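Local coordinates for protein DyP (Bjerkandera adusta, PDB 3VXJ) that binds heme b and 2,6-dimethoxyphenol, and probably acts as a dye-decolorizing peroxidase of the DyP-type family, at residues Leu101-Ser106 / Ile394-Pro399; Phe356-Ser361 / Arg368-Asn373; Asn379-Phe382 / Thr387-Ile390. All blocks are in the same frame, centred on the assembly; numbering follows the deposited sequence.

Interaction 1: Leu101-Ser106 / Ile394-Pro399. With HEM (protoporphyrin IX containing Fe), chain B.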
# COMPACT_ATOMS: atom_id res chain seq x y z
N LEU A 101 -11.37 11.25 0.21
CA LEU A 101 -10.25 10.68 -0.56
C LEU A 101 -10.39 10.93 -2.05
O LEU A 101 -9.42 10.75 -2.79
CB LEU A 101 -10.11 9.18 -0.29
CG LEU A 101 -9.95 8.72 1.17
CD1 LEU A 101 -10.09 7.21 1.29
CD2 LEU A 101 -8.60 9.20 1.73
N GLY A 102 -11.58 11.34 -2.49
CA GLY A 102 -11.84 11.59 -3.91
C GLY A 102 -12.55 10.46 -4.62
O GLY A 102 -12.74 10.50 -5.84
N ASP A 103 -12.95 9.44 -3.86
CA ASP A 103 -13.59 8.25 -4.42
C ASP A 103 -14.93 8.56 -5.07
O ASP A 103 -15.72 9.38 -4.57
CB ASP A 103 -13.88 7.21 -3.33
CG ASP A 103 -12.64 6.54 -2.78
OD1 ASP A 103 -11.50 7.02 -2.97
OD2 ASP A 103 -12.83 5.50 -2.12
N ASP A 104 -15.18 7.87 -6.18
CA ASP A 104 -16.50 7.74 -6.76
C ASP A 104 -17.21 6.66 -5.95
O ASP A 104 -16.92 5.47 -6.09
CB ASP A 104 -16.37 7.32 -8.23
CG ASP A 104 -17.71 7.11 -8.92
OD1 ASP A 104 -18.76 7.25 -8.26
OD2 ASP A 104 -17.69 6.80 -10.14
N LEU A 105 -18.13 7.08 -5.09
CA LEU A 105 -18.79 6.16 -4.17
C LEU A 105 -19.65 5.11 -4.89
O LEU A 105 -19.90 4.04 -4.34
CB LEU A 105 -19.66 6.93 -3.18
CG LEU A 105 -18.94 7.87 -2.21
CD1 LEU A 105 -19.96 8.70 -1.44
CD2 LEU A 105 -18.03 7.11 -1.26
N SER A 106 -20.08 5.42 -6.11
CA SER A 106 -20.90 4.48 -6.87
C SER A 106 -20.14 3.22 -7.28
O SER A 106 -20.75 2.23 -7.70
CB SER A 106 -21.52 5.16 -8.10
OG SER A 106 -20.56 5.41 -9.12
N ILE A 394 -2.95 7.38 -8.89
CA ILE A 394 -4.03 7.33 -7.88
C ILE A 394 -4.62 8.68 -7.47
O ILE A 394 -5.48 8.72 -6.61
CB ILE A 394 -3.69 6.43 -6.64
CG1 ILE A 394 -2.29 6.71 -6.08
CG2 ILE A 394 -3.85 4.94 -6.98
CD1 ILE A 394 -2.21 7.97 -5.23
N GLY A 395 -4.19 9.78 -8.08
CA GLY A 395 -4.82 11.07 -7.80
C GLY A 395 -6.28 11.08 -8.23
O GLY A 395 -6.61 10.57 -9.31
N GLN A 396 -7.16 11.66 -7.43
CA GLN A 396 -8.60 11.54 -7.72
C GLN A 396 -9.38 12.80 -8.09
O GLN A 396 -10.54 12.72 -8.51
CB GLN A 396 -9.30 10.70 -6.66
CG GLN A 396 -8.88 9.24 -6.77
CD GLN A 396 -9.77 8.31 -6.00
OE1 GLN A 396 -10.35 7.39 -6.57
NE2 GLN A 396 -9.88 8.54 -4.70
N THR A 397 -8.74 13.94 -7.95
CA THR A 397 -9.32 15.24 -8.27
C THR A 397 -9.59 15.35 -9.76
O THR A 397 -8.76 14.93 -10.58
CB THR A 397 -8.30 16.31 -7.87
OG1 THR A 397 -7.90 16.10 -6.51
CG2 THR A 397 -8.85 17.72 -8.04
N THR A 398 -10.73 15.92 -10.12
CA THR A 398 -11.06 16.16 -11.53
C THR A 398 -11.03 17.65 -11.85
O THR A 398 -11.47 18.47 -11.04
CB THR A 398 -12.44 15.58 -11.91
OG1 THR A 398 -13.45 16.18 -11.10
CG2 THR A 398 -12.46 14.06 -11.71
N PRO A 399 -10.50 18.02 -13.04
CA PRO A 399 -9.95 17.11 -14.04
C PRO A 399 -8.61 16.51 -13.60
O PRO A 399 -7.86 17.15 -12.86
CB PRO A 399 -9.74 18.02 -15.26
CG PRO A 399 -9.52 19.36 -14.67
CD PRO A 399 -10.45 19.42 -13.49
CHA HEM B . 5.49 3.35 -4.48
CHB HEM B . 2.31 1.26 -7.47
CHC HEM B . -1.36 3.02 -4.86
CHD HEM B . 1.79 5.09 -1.84
C1A HEM B . 4.95 2.66 -5.53
C2A HEM B . 5.70 2.04 -6.60
C3A HEM B . 4.81 1.47 -7.43
C4A HEM B . 3.49 1.69 -6.90
CMA HEM B . 5.11 0.68 -8.72
CAA HEM B . 7.24 2.11 -6.75
CBA HEM B . 8.02 1.00 -6.04
CGA HEM B . 8.05 1.15 -4.54
O1A HEM B . 8.73 2.06 -4.01
O2A HEM B . 7.42 0.31 -3.85
C1B HEM B . 1.03 1.54 -7.02
C2B HEM B . -0.20 1.09 -7.63
C3B HEM B . -1.22 1.58 -6.90
C4B HEM B . -0.65 2.33 -5.81
CMB HEM B . -0.26 0.23 -8.91
CAB HEM B . -2.73 1.38 -7.12
CBB HEM B . -3.22 0.33 -7.78
C1C HEM B . -0.82 3.77 -3.84
C2C HEM B . -1.57 4.55 -2.88
C3C HEM B . -0.70 5.14 -2.05
C4C HEM B . 0.63 4.73 -2.47
CMC HEM B . -3.11 4.65 -2.85
CAC HEM B . -0.97 6.07 -0.83
CBC HEM B . -1.96 6.97 -0.84
C1D HEM B . 3.06 4.75 -2.24
C2D HEM B . 4.25 5.06 -1.48
C3D HEM B . 5.38 4.53 -2.30
C4D HEM B . 4.79 3.95 -3.47
CMD HEM B . 4.39 5.78 -0.13
CAD HEM B . 6.87 4.65 -1.91
CBD HEM B . 7.33 6.05 -2.31
CGD HEM B . 8.77 6.28 -1.93
O1D HEM B . 9.55 6.71 -2.82
O2D HEM B . 9.14 6.06 -0.76
NA HEM B . 3.61 2.45 -5.76
NB HEM B . 0.73 2.33 -5.92
NC HEM B . 0.52 3.94 -3.58
ND HEM B . 3.41 4.06 -3.40
FE HEM B . 2.06 3.25 -4.71
O HOH W 1 -12.71 7.22 -7.81
O HOH W 2 2.16 1.58 -3.63
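The Schellman motif that ends helix 98-101 at G102 receives the side chain of Q396, which belongs to the loop between helix 367-375 and strand 401-403. G102 has a positive phi (99°), and its CA lies 5.0 Å from the CA of Q396. Glycine is called for twice over: by these backbone angles, which would jam a CB against the carbonyl before it, and by Q396 CB, only 2.6 Å from where a CB on G102 would sit. Q396 CG stands beside the backbone N, anti to the carbonyl carbon (chi1 -70°), and the extended chain carries the amide past the G102 carbonyl to the polar atoms beyond. There NE2 donates twice. Q396 NE2 reaches D103 OD1 at 2.8 Å in a nearly straight bond, on the anti side of the carboxylate and close to its plane. A second, more bent bond runs from Q396 NE2 to L101 O at 3.0 Å and comes from well above the carbonyl plane, so no lone pair is addressed directly. Amide and carboxylate planes are steeply turned against each other, 76° apart. The other end of the amide is fixed by water: Q396 OE1 accepts from a water at 2.7 Å that in turn accepts from D104 N. On the heme side of the same loop, I394 CG2 touches the vinyl carbon CAB of the heme at 3.7 Å. D103 is shared more widely, its OD1 in a salt bridge with R221 and its OD2 bonded to W108, while L101 O also accepts from N376. With both NE2 hydrogens used and OE1 hydrated, the amide has little freedom to flip, and the arginine probably helps keep D103 negative and hence a strong acceptor for it.

Interaction 2: Phe356-Ser361 / Arg368-Asn373. With HEM (protoporphyrin IX containing Fe), chain B.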
# COMPACT_ATOMS: atom_id res chain seq x y z
N PHE A 356 -4.31 -3.25 -1.60
CA PHE A 356 -3.36 -2.28 -1.08
C PHE A 356 -3.44 -2.21 0.44
O PHE A 356 -4.54 -2.16 1.02
CB PHE A 356 -3.66 -0.93 -1.73
CG PHE A 356 -2.86 0.22 -1.18
CD1 PHE A 356 -1.65 0.59 -1.76
CD2 PHE A 356 -3.35 0.96 -0.10
CE1 PHE A 356 -0.92 1.65 -1.24
CE2 PHE A 356 -2.64 2.04 0.40
CZ PHE A 356 -1.42 2.38 -0.17
N VAL A 357 -2.27 -2.22 1.07
CA VAL A 357 -2.14 -2.26 2.53
C VAL A 357 -1.06 -1.27 2.93
O VAL A 357 0.08 -1.39 2.47
CB VAL A 357 -1.71 -3.66 2.98
CG1 VAL A 357 -1.41 -3.69 4.46
CG2 VAL A 357 -2.79 -4.70 2.63
N GLU A 358 -1.42 -0.30 3.78
CA GLU A 358 -0.46 0.67 4.25
C GLU A 358 -0.62 0.87 5.75
O GLU A 358 -1.74 1.08 6.23
CB GLU A 358 -0.64 2.00 3.53
CG GLU A 358 0.48 3.01 3.76
CD GLU A 358 0.47 4.18 2.78
OE1 GLU A 358 -0.60 4.52 2.26
OE2 GLU A 358 1.56 4.74 2.53
N TYR A 359 0.50 0.79 6.47
CA TYR A 359 0.54 0.88 7.93
C TYR A 359 1.21 2.16 8.40
O TYR A 359 2.26 2.56 7.88
CB TYR A 359 1.32 -0.27 8.54
CG TYR A 359 0.75 -1.65 8.29
CD1 TYR A 359 -0.37 -2.09 8.99
CD2 TYR A 359 1.35 -2.51 7.37
CE1 TYR A 359 -0.88 -3.36 8.78
CE2 TYR A 359 0.84 -3.81 7.16
CZ TYR A 359 -0.28 -4.21 7.86
OH TYR A 359 -0.80 -5.47 7.66
N GLN A 360 0.62 2.77 9.42
CA GLN A 360 1.14 4.00 10.04
C GLN A 360 0.48 4.14 11.40
O GLN A 360 -0.59 3.59 11.63
CB GLN A 360 0.83 5.23 9.18
CG GLN A 360 -0.67 5.40 8.86
CD GLN A 360 -1.10 4.64 7.62
OE1 GLN A 360 -0.66 4.93 6.52
NE2 GLN A 360 -1.99 3.66 7.80
N SER A 361 1.11 4.90 12.29
CA SER A 361 0.49 5.18 13.58
C SER A 361 -0.66 6.18 13.48
O SER A 361 -1.59 6.12 14.29
CB SER A 361 1.54 5.70 14.57
OG SER A 361 2.06 6.92 14.08
N ARG A 368 -3.54 8.81 4.27
CA ARG A 368 -4.49 9.86 3.98
C ARG A 368 -3.82 11.15 3.53
O ARG A 368 -4.33 11.87 2.67
CB ARG A 368 -5.39 10.09 5.19
CG ARG A 368 -6.63 10.87 4.90
CD ARG A 368 -7.51 10.84 6.13
NE ARG A 368 -8.82 11.45 5.91
CZ ARG A 368 -9.07 12.75 5.98
NH1 ARG A 368 -8.10 13.61 6.28
NH2 ARG A 368 -10.30 13.20 5.75
N PHE A 369 -2.66 11.44 4.13
CA PHE A 369 -1.86 12.62 3.76
C PHE A 369 -1.29 12.47 2.35
O PHE A 369 -1.34 13.42 1.56
CB PHE A 369 -0.72 12.79 4.76
CG PHE A 369 -0.27 14.21 4.94
CD1 PHE A 369 -0.86 15.02 5.91
CD2 PHE A 369 0.76 14.73 4.17
CE1 PHE A 369 -0.44 16.33 6.09
CE2 PHE A 369 1.17 16.06 4.35
CZ PHE A 369 0.57 16.84 5.31
N GLN A 370 -0.77 11.29 2.05
CA GLN A 370 -0.27 10.96 0.72
C GLN A 370 -1.35 11.08 -0.34
O GLN A 370 -1.11 11.58 -1.44
CB GLN A 370 0.34 9.57 0.73
CG GLN A 370 1.56 9.49 1.62
CD GLN A 370 1.91 8.07 1.99
OE1 GLN A 370 1.47 7.11 1.35
NE2 GLN A 370 2.71 7.92 3.04
N GLN A 371 -2.57 10.66 0.01
CA GLN A 371 -3.69 10.70 -0.92
C GLN A 371 -4.25 12.11 -1.12
O GLN A 371 -4.36 12.60 -2.26
CB GLN A 371 -4.81 9.77 -0.44
CG GLN A 371 -5.98 9.67 -1.43
CD GLN A 371 -5.57 8.99 -2.73
OE1 GLN A 371 -5.09 7.86 -2.71
NE2 GLN A 371 -5.71 9.70 -3.85
N ILE A 372 -4.63 12.76 -0.02
CA ILE A 372 -5.37 14.01 -0.10
C ILE A 372 -4.42 15.20 -0.26
O ILE A 372 -4.48 15.92 -1.26
CB ILE A 372 -6.25 14.22 1.13
CG1 ILE A 372 -7.30 13.11 1.23
CG2 ILE A 372 -6.94 15.59 1.06
CD1 ILE A 372 -8.20 13.20 2.46
N ASN A 373 -3.55 15.40 0.72
CA ASN A 373 -2.70 16.58 0.75
C ASN A 373 -1.72 16.63 -0.40
O ASN A 373 -1.32 17.71 -0.83
CB ASN A 373 -1.91 16.66 2.06
CG ASN A 373 -2.80 16.70 3.27
OD1 ASN A 373 -3.62 15.81 3.51
ND2 ASN A 373 -2.65 17.75 4.07
CHA HEM B . 5.49 3.35 -4.48
CHB HEM B . 2.31 1.26 -7.47
CHC HEM B . -1.36 3.02 -4.86
CHD HEM B . 1.79 5.09 -1.84
C1A HEM B . 4.95 2.66 -5.53
C2A HEM B . 5.70 2.04 -6.60
C3A HEM B . 4.81 1.47 -7.43
C4A HEM B . 3.49 1.69 -6.90
CMA HEM B . 5.11 0.68 -8.72
CAA HEM B . 7.24 2.11 -6.75
CBA HEM B . 8.02 1.00 -6.04
CGA HEM B . 8.05 1.15 -4.54
O1A HEM B . 8.73 2.06 -4.01
O2A HEM B . 7.42 0.31 -3.85
C1B HEM B . 1.03 1.54 -7.02
C2B HEM B . -0.20 1.09 -7.63
C3B HEM B . -1.22 1.58 -6.90
C4B HEM B . -0.65 2.33 -5.81
CMB HEM B . -0.26 0.23 -8.91
CAB HEM B . -2.73 1.38 -7.12
CBB HEM B . -3.22 0.33 -7.78
C1C HEM B . -0.82 3.77 -3.84
C2C HEM B . -1.57 4.55 -2.88
C3C HEM B . -0.70 5.14 -2.05
C4C HEM B . 0.63 4.73 -2.47
CMC HEM B . -3.11 4.65 -2.85
CAC HEM B . -0.97 6.07 -0.83
CBC HEM B . -1.96 6.97 -0.84
C1D HEM B . 3.06 4.75 -2.24
C2D HEM B . 4.25 5.06 -1.48
C3D HEM B . 5.38 4.53 -2.30
C4D HEM B . 4.79 3.95 -3.47
CMD HEM B . 4.39 5.78 -0.13
CAD HEM B . 6.87 4.65 -1.91
CBD HEM B . 7.33 6.05 -2.31
CGD HEM B . 8.77 6.28 -1.93
O1D HEM B . 9.55 6.71 -2.82
O2D HEM B . 9.14 6.06 -0.76
NA HEM B . 3.61 2.45 -5.76
NB HEM B . 0.73 2.33 -5.92
NC HEM B . 0.52 3.94 -3.58
ND HEM B . 3.41 4.06 -3.40
FE HEM B . 2.06 3.25 -4.71
O HOH W 2 2.16 1.58 -3.63
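Strand 353-360 of a four-stranded antiparallel sheet faces helix 367-375 across part of the heme pocket, the nearest CA atoms, those of E358 and R368, being 10.0 Å apart, so long side chains must bridge the space. E358 and Q370 do so, each extended beyond CG and coming from opposite directions. They bring E358 OE2 to 2.6 Å from Q370 OE1, with carboxylate and amide planes 56° apart. Both lie against the heme rim: Q370 OE1 and E358 OE1 approach the vinyl carbon CAC at 3.4 and 3.5 Å. The anti torsion of F356 about CA-CB (chi1 173°) carries its ring out from the strand onto heme pyrrole C, CE1 of F356 lying 3.4 Å from C1C, on the side of the iron-bound water, which sits near the ring edge, in its plane. The methyl CMC lies over one ring face, offset toward the rim. Replacing F356 by an alanine is likely to open a gap beside pyrrole C and leave E358 OE1 without the ring edge it lies against. Since Q370 NE2 donates to F325 O, its OE1 is the end turned to the acid, and two oxygens so close suggest, without proving it, that the carboxyl group of E358 carries a proton.

Interaction 3: Asn379-Phe382 / Thr387-Ile390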
# COMPACT_ATOMS: atom_id res chain seq x y z
N ASN A 379 -1.42 21.59 -6.64
CA ASN A 379 -0.41 22.56 -6.26
C ASN A 379 0.67 22.03 -5.33
O ASN A 379 1.43 22.80 -4.75
CB ASN A 379 -1.11 23.79 -5.70
CG ASN A 379 -1.90 24.50 -6.78
OD1 ASN A 379 -1.35 24.85 -7.82
ND2 ASN A 379 -3.20 24.68 -6.56
N PHE A 380 0.73 20.71 -5.24
CA PHE A 380 1.78 20.03 -4.50
C PHE A 380 2.59 19.13 -5.42
O PHE A 380 2.01 18.42 -6.24
CB PHE A 380 1.22 19.20 -3.34
CG PHE A 380 2.30 18.62 -2.50
CD1 PHE A 380 2.83 19.34 -1.43
CD2 PHE A 380 2.89 17.41 -2.85
CE1 PHE A 380 3.90 18.85 -0.72
CE2 PHE A 380 3.96 16.92 -2.14
CZ PHE A 380 4.46 17.63 -1.06
N PRO A 381 3.94 19.12 -5.30
CA PRO A 381 4.78 19.86 -4.34
C PRO A 381 4.73 21.37 -4.54
O PRO A 381 4.45 21.85 -5.64
CB PRO A 381 6.19 19.31 -4.60
CG PRO A 381 6.14 18.81 -5.99
CD PRO A 381 4.76 18.22 -6.13
N PHE A 382 5.02 22.10 -3.47
CA PHE A 382 4.90 23.55 -3.47
C PHE A 382 6.14 24.21 -4.06
O PHE A 382 7.20 23.57 -4.20
CB PHE A 382 4.65 24.06 -2.04
CG PHE A 382 5.55 23.44 -1.00
CD1 PHE A 382 6.84 23.91 -0.81
CD2 PHE A 382 5.10 22.38 -0.22
CE1 PHE A 382 7.68 23.33 0.14
CE2 PHE A 382 5.93 21.79 0.74
CZ PHE A 382 7.22 22.27 0.92
N THR A 387 2.94 24.13 -12.39
CA THR A 387 1.95 23.41 -11.59
C THR A 387 2.13 21.90 -11.73
O THR A 387 2.11 21.38 -12.84
CB THR A 387 0.52 23.77 -12.03
OG1 THR A 387 0.33 25.18 -11.86
CG2 THR A 387 -0.53 23.01 -11.21
N PRO A 388 2.35 21.19 -10.60
CA PRO A 388 2.53 19.73 -10.74
C PRO A 388 1.31 18.99 -11.30
O PRO A 388 1.45 18.11 -12.15
CB PRO A 388 2.86 19.28 -9.31
CG PRO A 388 3.51 20.47 -8.71
CD PRO A 388 2.76 21.66 -9.26
N GLY A 389 0.12 19.32 -10.81
CA GLY A 389 -1.07 18.62 -11.26
C GLY A 389 -1.41 17.41 -10.41
O GLY A 389 -0.85 17.21 -9.33
N ILE A 390 -2.34 16.61 -10.92
CA ILE A 390 -2.90 15.47 -10.20
C ILE A 390 -2.09 14.22 -10.49
O ILE A 390 -1.78 13.93 -11.64
CB ILE A 390 -4.38 15.28 -10.61
CG1 ILE A 390 -5.18 16.58 -10.42
CG2 ILE A 390 -5.01 14.08 -9.88
CD1 ILE A 390 -4.98 17.23 -9.04
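The rings of P381 and P388 lie side by side, running opposite ways, where a cis-proline turn at F380-P381 meets the returning limb of the long loop that joins helix 367-375 to strand 401-403 in the C-terminal part of this DyP-type peroxidase. The evidence is in the ring carbons: P381 CD lies 3.6 Å from P388 CG, with P388 CB only slightly farther off, so the pyrrolidines meet along their sides. P388 also turns its CH groups to the opposing backbone. Its CB is 3.3 Å from F380 O, and its CG is 3.5 Å from P381 O, so the proline rides over two successive carbonyl oxygens. The cis peptide folds F380 and P381 back on each other: P381 CB lies over the centre of the F380 ring, 4.1 Å above its plane, an aromatic residue laid on the cis-proline that follows it. The CB of F380 points away from 387-390, and its ring, with CG anti to the backbone N (chi1 -174°), stacks on W374. At the outer side of the reversal, N379 and T387 pass at a slant. N379 OD1 reaches the methyl CG2 of T387 at 3.9 Å, a van der Waals contact. Across the two segments there is no hydrogen bond; backbone bonds of P388 with G403, G389 with A378 and I390 with T401 hold the returning limb instead. G389 itself has a positive phi (90°), at which a side chain would be jammed against the preceding carbonyl. Two oxygens brought near each other by this turn, F380 O and G389 O at 4.4 Å, both accept from NZ of K311, whose ammonium group thus joins the two limbs.

Overall arrangement
From the N terminus, the end of helix 98-101 and its following loop come first, and they wait nearly three hundred residues for their partner, 394-399; interaction 1 thus closes the largest loop and joins the N-terminal family region to the loop before strand 401-403. Within it lie the other two, in series: interaction 2 is a short return from strand 353-360 to helix 367-375, and interaction 3 a shorter one just beyond that helix. None crosses another. The three also touch: Q371 NE2 probably bonds to I394 O, I390 packs on T397, and N373 O lies beside F380 CB. Interactions 1 and 2 both reach the heme, while interaction 3 stands farther out.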